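Local structure of transcriptional regulator, MarR family (Silicibacter pomeroyi DSS-3, 3BOQ) at residues G33-Q38 against L45-F50; D51-L56 against A106-A111. The protein probably binds DNA as a transcription factor of the MarR family, working as a dimer of winged helix-turn-helix subunits. All blocks are in the same frame, centred on the assembly; numbering follows the deposited sequence.

Interaction 1 (G33-Q38 against L45-F50)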
loop_
_atom_site.group_PDB
_atom_site.type_symbol
_atom_site.label_atom_id
_atom_site.label_comp_id
_atom_site.label_asym_id
_atom_site.label_seq_id
_atom_site.Cartn_x
_atom_site.Cartn_y
_atom_site.Cartn_z
ATOM N N GLY B 33 7.494 0.456 3.724
ATOM C CA GLY B 33 8.371 -0.339 4.564
ATOM C C GLY B 33 9.451 0.456 5.296
ATOM O O GLY B 33 9.781 0.169 6.453
ATOM N N ASP B 34 10.001 1.459 4.621
ATOM C CA ASP B 34 11.125 2.213 5.149
ATOM C C ASP B 34 10.679 3.353 6.009
ATOM O O ASP B 34 11.264 3.579 7.058
ATOM C CB ASP B 34 11.946 2.771 4.012
ATOM C CG ASP B 34 13.106 1.890 3.663
ATOM O OD1 ASP B 34 12.960 0.640 3.761
ATOM O OD2 ASP B 34 14.166 2.455 3.285
ATOM N N LEU B 35 9.662 4.078 5.536
ATOM C CA LEU B 35 8.997 5.111 6.286
ATOM C C LEU B 35 8.541 4.542 7.610
ATOM O O LEU B 35 8.895 5.068 8.640
ATOM C CB LEU B 35 7.802 5.627 5.502
ATOM C CG LEU B 35 7.098 6.905 5.932
ATOM C CD1 LEU B 35 8.111 8.033 6.247
ATOM C CD2 LEU B 35 6.106 7.371 4.874
ATOM N N ASN B 36 7.784 3.457 7.578
ATOM C CA ASN B 36 7.333 2.756 8.782
ATOM C C ASN B 36 8.453 2.332 9.760
ATOM O O ASN B 36 8.391 2.643 10.957
ATOM C CB ASN B 36 6.479 1.550 8.399
ATOM C CG ASN B 36 5.751 0.967 9.573
ATOM O OD1 ASN B 36 4.945 1.646 10.210
ATOM N ND2 ASN B 36 6.021 -0.303 9.876
ATOM N N ARG B 37 9.463 1.629 9.248
ATOM C CA ARG B 37 10.582 1.144 10.063
ATOM C C ARG B 37 11.397 2.296 10.660
ATOM O O ARG B 37 11.775 2.215 11.811
ATOM C CB ARG B 37 11.476 0.167 9.268
ATOM C CG ARG B 37 12.905 -0.031 9.830
ATOM C CD ARG B 37 13.584 -1.289 9.238
ATOM N NE ARG B 37 14.602 -1.864 10.138
ATOM C CZ ARG B 37 14.838 -3.175 10.283
ATOM N NH1 ARG B 37 14.136 -4.074 9.588
ATOM N NH2 ARG B 37 15.774 -3.595 11.130
ATOM N N GLN B 38 11.653 3.356 9.892
ATOM C CA GLN B 38 12.329 4.562 10.413
ATOM C C GLN B 38 11.518 5.430 11.381
ATOM O O GLN B 38 12.062 5.964 12.330
ATOM C CB GLN B 38 12.896 5.423 9.287
ATOM C CG GLN B 38 14.057 4.761 8.610
ATOM C CD GLN B 38 14.752 5.692 7.661
ATOM O OE1 GLN B 38 15.422 6.640 8.079
ATOM N NE2 GLN B 38 14.611 5.429 6.369
ATOM N N LEU B 45 6.366 5.205 16.970
ATOM C CA LEU B 45 5.101 5.225 16.246
ATOM C C LEU B 45 5.203 4.513 14.897
ATOM O O LEU B 45 6.192 4.671 14.155
ATOM C CB LEU B 45 4.684 6.652 15.967
ATOM C CG LEU B 45 3.576 7.258 16.805
ATOM C CD1 LEU B 45 3.699 6.866 18.248
ATOM C CD2 LEU B 45 3.645 8.772 16.615
ATOM N N SER B 46 4.167 3.724 14.620
ATOM C CA SER B 46 3.917 3.079 13.340
ATOM C C SER B 46 3.412 4.095 12.367
ATOM O O SER B 46 2.825 5.101 12.772
ATOM C CB SER B 46 2.770 2.088 13.506
ATOM O OG SER B 46 3.304 0.812 13.541
ATOM N N LEU B 47 3.555 3.799 11.082
ATOM C CA LEU B 47 2.889 4.596 10.092
ATOM C C LEU B 47 1.366 4.542 10.284
ATOM O O LEU B 47 0.701 5.574 10.204
ATOM C CB LEU B 47 3.301 4.148 8.693
ATOM C CG LEU B 47 3.216 5.185 7.585
ATOM C CD1 LEU B 47 3.928 6.476 8.006
ATOM C CD2 LEU B 47 3.773 4.605 6.243
ATOM N N ALA B 48 0.817 3.340 10.526
ATOM C CA ALA B 48 -0.621 3.185 10.806
ATOM C C ALA B 48 -1.069 4.099 11.984
ATOM O O ALA B 48 -2.087 4.796 11.882
ATOM C CB ALA B 48 -0.970 1.718 11.058
ATOM N N LYS B 49 -0.281 4.118 13.064
ATOM C CA LYS B 49 -0.523 4.965 14.233
ATOM C C LYS B 49 -0.407 6.457 13.957
ATOM O O LYS B 49 -1.285 7.251 14.339
ATOM C CB LYS B 49 0.459 4.599 15.338
ATOM C CG LYS B 49 0.134 3.289 16.051
ATOM C CD LYS B 49 0.843 3.201 17.375
ATOM C CE LYS B 49 0.609 1.869 17.967
ATOM N NZ LYS B 49 1.482 1.676 19.146
ATOM N N PHE B 50 0.701 6.836 13.322
ATOM C CA PHE B 50 0.927 8.206 12.886
ATOM C C PHE B 50 -0.252 8.654 12.027
ATOM O O PHE B 50 -0.812 9.733 12.254
ATOM C CB PHE B 50 2.252 8.328 12.108
ATOM C CG PHE B 50 2.473 9.699 11.538
ATOM C CD1 PHE B 50 2.940 10.733 12.349
ATOM C CD2 PHE B 50 2.127 9.984 10.216
ATOM C CE1 PHE B 50 3.097 12.028 11.857
ATOM C CE2 PHE B 50 2.288 11.277 9.696
ATOM C CZ PHE B 50 2.784 12.305 10.521
HETATM O O HOH W 1 2.191 1.042 10.057
#

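Interaction 2 (D51-L56 against A106-A111)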
loop_
_atom_site.group_PDB
_atom_site.type_symbol
_atom_site.label_atom_id
_atom_site.label_comp_id
_atom_site.label_asym_id
_atom_site.label_seq_id
_atom_site.Cartn_x
_atom_site.Cartn_y
_atom_site.Cartn_z
ATOM N N ASP B 51 -0.635 7.817 11.054
ATOM C CA ASP B 51 -1.773 8.104 10.201
ATOM C C ASP B 51 -3.083 8.432 10.960
ATOM O O ASP B 51 -3.709 9.470 10.686
ATOM C CB ASP B 51 -1.964 6.986 9.172
ATOM C CG ASP B 51 -3.239 7.144 8.363
ATOM O OD1 ASP B 51 -3.556 8.293 7.974
ATOM O OD2 ASP B 51 -3.927 6.114 8.129
ATOM N N ALA B 52 -3.490 7.569 11.900
ATOM C CA ALA B 52 -4.647 7.846 12.769
ATOM C C ALA B 52 -4.530 9.168 13.532
ATOM O O ALA B 52 -5.470 9.979 13.560
ATOM C CB ALA B 52 -4.881 6.688 13.738
HETATM N N MSE B 53 -3.374 9.392 14.148
HETATM C CA MSE B 53 -3.135 10.633 14.916
HETATM C C MSE B 53 -3.229 11.919 14.082
HETATM O O MSE B 53 -3.673 12.953 14.576
HETATM C CB MSE B 53 -1.797 10.571 15.628
HETATM C CG MSE B 53 -1.743 9.465 16.631
HETATM SE SE MSE B 53 0.043 9.140 17.363
HETATM C CE MSE B 53 0.220 10.779 18.488
ATOM N N ALA B 54 -2.805 11.839 12.825
ATOM C CA ALA B 54 -2.878 12.947 11.902
ATOM C C ALA B 54 -4.322 13.382 11.660
ATOM O O ALA B 54 -4.600 14.581 11.587
ATOM C CB ALA B 54 -2.194 12.567 10.580
ATOM N N GLN B 55 -5.233 12.415 11.543
ATOM C CA GLN B 55 -6.648 12.718 11.318
ATOM C C GLN B 55 -7.221 13.407 12.535
ATOM O O GLN B 55 -7.956 14.370 12.398
ATOM C CB GLN B 55 -7.461 11.462 10.990
ATOM C CG GLN B 55 -6.819 10.558 9.965
ATOM C CD GLN B 55 -6.173 11.326 8.793
ATOM O OE1 GLN B 55 -5.013 11.072 8.435
ATOM N NE2 GLN B 55 -6.913 12.273 8.212
ATOM N N LEU B 56 -6.843 12.926 13.716
ATOM C CA LEU B 56 -7.281 13.506 14.975
ATOM C C LEU B 56 -6.673 14.881 15.229
ATOM O O LEU B 56 -7.374 15.771 15.694
ATOM C CB LEU B 56 -7.003 12.560 16.150
ATOM C CG LEU B 56 -7.521 11.125 15.977
ATOM C CD1 LEU B 56 -6.955 10.211 17.032
ATOM C CD2 LEU B 56 -9.045 11.061 15.963
ATOM N N ALA B 106 -12.780 10.145 19.552
ATOM C CA ALA B 106 -11.345 10.040 19.796
ATOM C C ALA B 106 -10.635 11.394 19.689
ATOM O O ALA B 106 -10.823 12.137 18.722
ATOM C CB ALA B 106 -10.723 9.023 18.846
ATOM N N LYS B 107 -9.839 11.700 20.713
ATOM C CA LYS B 107 -9.072 12.933 20.830
ATOM C C LYS B 107 -7.667 12.558 21.296
ATOM O O LYS B 107 -7.482 11.639 22.099
ATOM C CB LYS B 107 -9.679 13.862 21.884
ATOM C CG LYS B 107 -10.871 14.733 21.477
ATOM C CD LYS B 107 -11.438 15.408 22.753
ATOM C CE LYS B 107 -12.856 15.988 22.603
ATOM N NZ LYS B 107 -12.888 17.452 22.241
ATOM N N LEU B 108 -6.675 13.279 20.789
ATOM C CA LEU B 108 -5.295 13.156 21.257
ATOM C C LEU B 108 -5.138 13.716 22.671
ATOM O O LEU B 108 -5.624 14.807 22.960
ATOM C CB LEU B 108 -4.404 13.941 20.304
ATOM C CG LEU B 108 -3.583 13.362 19.156
ATOM C CD1 LEU B 108 -4.066 12.029 18.591
ATOM C CD2 LEU B 108 -3.472 14.420 18.121
ATOM N N THR B 109 -4.481 12.963 23.554
ATOM C CA THR B 109 -4.031 13.478 24.845
ATOM C C THR B 109 -3.073 14.672 24.606
ATOM O O THR B 109 -2.635 14.884 23.467
ATOM C CB THR B 109 -3.306 12.370 25.671
ATOM O OG1 THR B 109 -2.124 11.961 24.990
ATOM C CG2 THR B 109 -4.158 11.142 25.872
ATOM N N ASP B 110 -2.738 15.458 25.641
ATOM C CA ASP B 110 -1.821 16.589 25.430
ATOM C C ASP B 110 -0.475 16.090 24.920
ATOM O O ASP B 110 0.105 16.677 23.993
ATOM C CB ASP B 110 -1.613 17.418 26.686
ATOM C CG ASP B 110 -2.802 18.292 27.017
ATOM O OD1 ASP B 110 -3.678 18.441 26.128
ATOM O OD2 ASP B 110 -2.867 18.810 28.174
ATOM N N ALA B 111 -0.004 14.996 25.525
ATOM C CA ALA B 111 1.252 14.353 25.162
ATOM C C ALA B 111 1.191 13.659 23.789
ATOM O O ALA B 111 2.204 13.554 23.104
ATOM C CB ALA B 111 1.706 13.376 26.266
#

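Interaction 1 (G33-Q38 against L45-F50)
Helix 12-43 and the start of helix 47-58 come close at Asn-36 and Leu-47, whose CA atoms lie 5.0 Å apart, near enough for a side chain of one helix to reach the backbone of the other. Asn-36 does exactly that. Its CG stands anti to the backbone N (chi1 -168°), which carries the amide across to the opening turn of helix 47-58, and OD1 accepts a hydrogen bond of 2.7 Å from the N of Leu-47. The bond is close to straight, 173° at the hydrogen, and the N-H meets the oxygen almost head-on, in line with its C=O bond. A water donates a second hydrogen bond to the same OD1 and accepts one from the N of Ala-48, so that one oxygen serves two successive N-H groups of the helix start, the first directly and the second through the water. Ser-46 sits at the N-cap but makes no capping bond with its own side chain; an asparagine from the preceding helix supplies an acceptor instead. In the MarR fold this is where a long N-terminal helix of the dimerisation region hands over to the DNA-binding domain. Replacing Asn-36 with a leucine would probably leave the N of Leu-47 without its acceptor and the bridging water without one of its two holds. Beside this polar link Leu-47 turns its CB toward helix 12-43, passing 3.4 Å from OD1 of Asn-36, and its methyl-bearing end crosses Leu-35 at about a right angle. CD1 of Leu-47 rests 3.8 Å from CG of Leu-35, while CD2 of each leucine meets that of the other at 3.9 Å. Trp-21 of the second subunit packs on both leucines, and His-123 and Ile-126 of helix 110-130 also touch Leu-35.

Interaction 2 (D51-L56 against A106-A111)
Leu-108 and Leu-56 make the central apolar meeting between helix 47-58 and the segment 106-111, which leads into helix 110-130. The two side chains run at a slant to each other, CD1 of Leu-108 lying 3.8 Å from CD1 of Leu-56 and nearly as close to its CB. That same methyl reaches selenomethionine Met-53 one turn earlier, at 4.0 Å from its CG, and thus fits between two residues of the helix. Met-53 crosses Leu-108 at about a right angle; with its CG beside the backbone N (chi1 -63°), the stem of the side chain is what Leu-108 meets. Further along, CD2 of Leu-56 packs 3.9 Å from CB of Ala-106, so the two methyl branches of Leu-56 divide their work between Leu-108 and Ala-106.

Apolar carbon also rests on backbone oxygen in both directions. CD2 of Leu-56 lies 3.5 Å from O of Ala-106, and CD2 of Leu-108 lies 3.8 Å from O of Met-53.

Hydrogen bonding runs around the contact and not across it. Ala-106 pairs through its backbone with Leu-63 in the small antiparallel sheet of strands 63-64 and 105-106, and Lys-107 and Thr-109 pair with Val-93 and Met-91. These backbone pairings belong to the winged helix-turn-helix domain, in which the chain returning from the wing closes over the helical core. Helix 110-130 then starts at its N-cap, Thr-109, whose OG1 is bonded to the N of Gly-112.

With no hydrogen bond or salt bridge joining the two segments, their fit rests on shape and the burial of apolar groups, and the polar backbone of 106-109 is tied instead to neighbouring parts of the chain.

How the interactions relate
Interactions 1 and 2 follow one another along the chain and share helix 47-58, the first engaging its N-terminal turn and the second its later turns. Their centres lie 16 Å apart, yet they touch: CD2 of Leu-45 packs 3.7 Å from SE of Met-53. Helix 47-58, itself part of the winged helix-turn-helix domain, is thus held against helix 12-43 at its start, close to the second subunit, and further along against the chain that leaves strand 105-106 and enters helix 110-130. The arrangement is consistent with MarR regulators in which the placement of the DNA-binding domains depends on the dimerisation region.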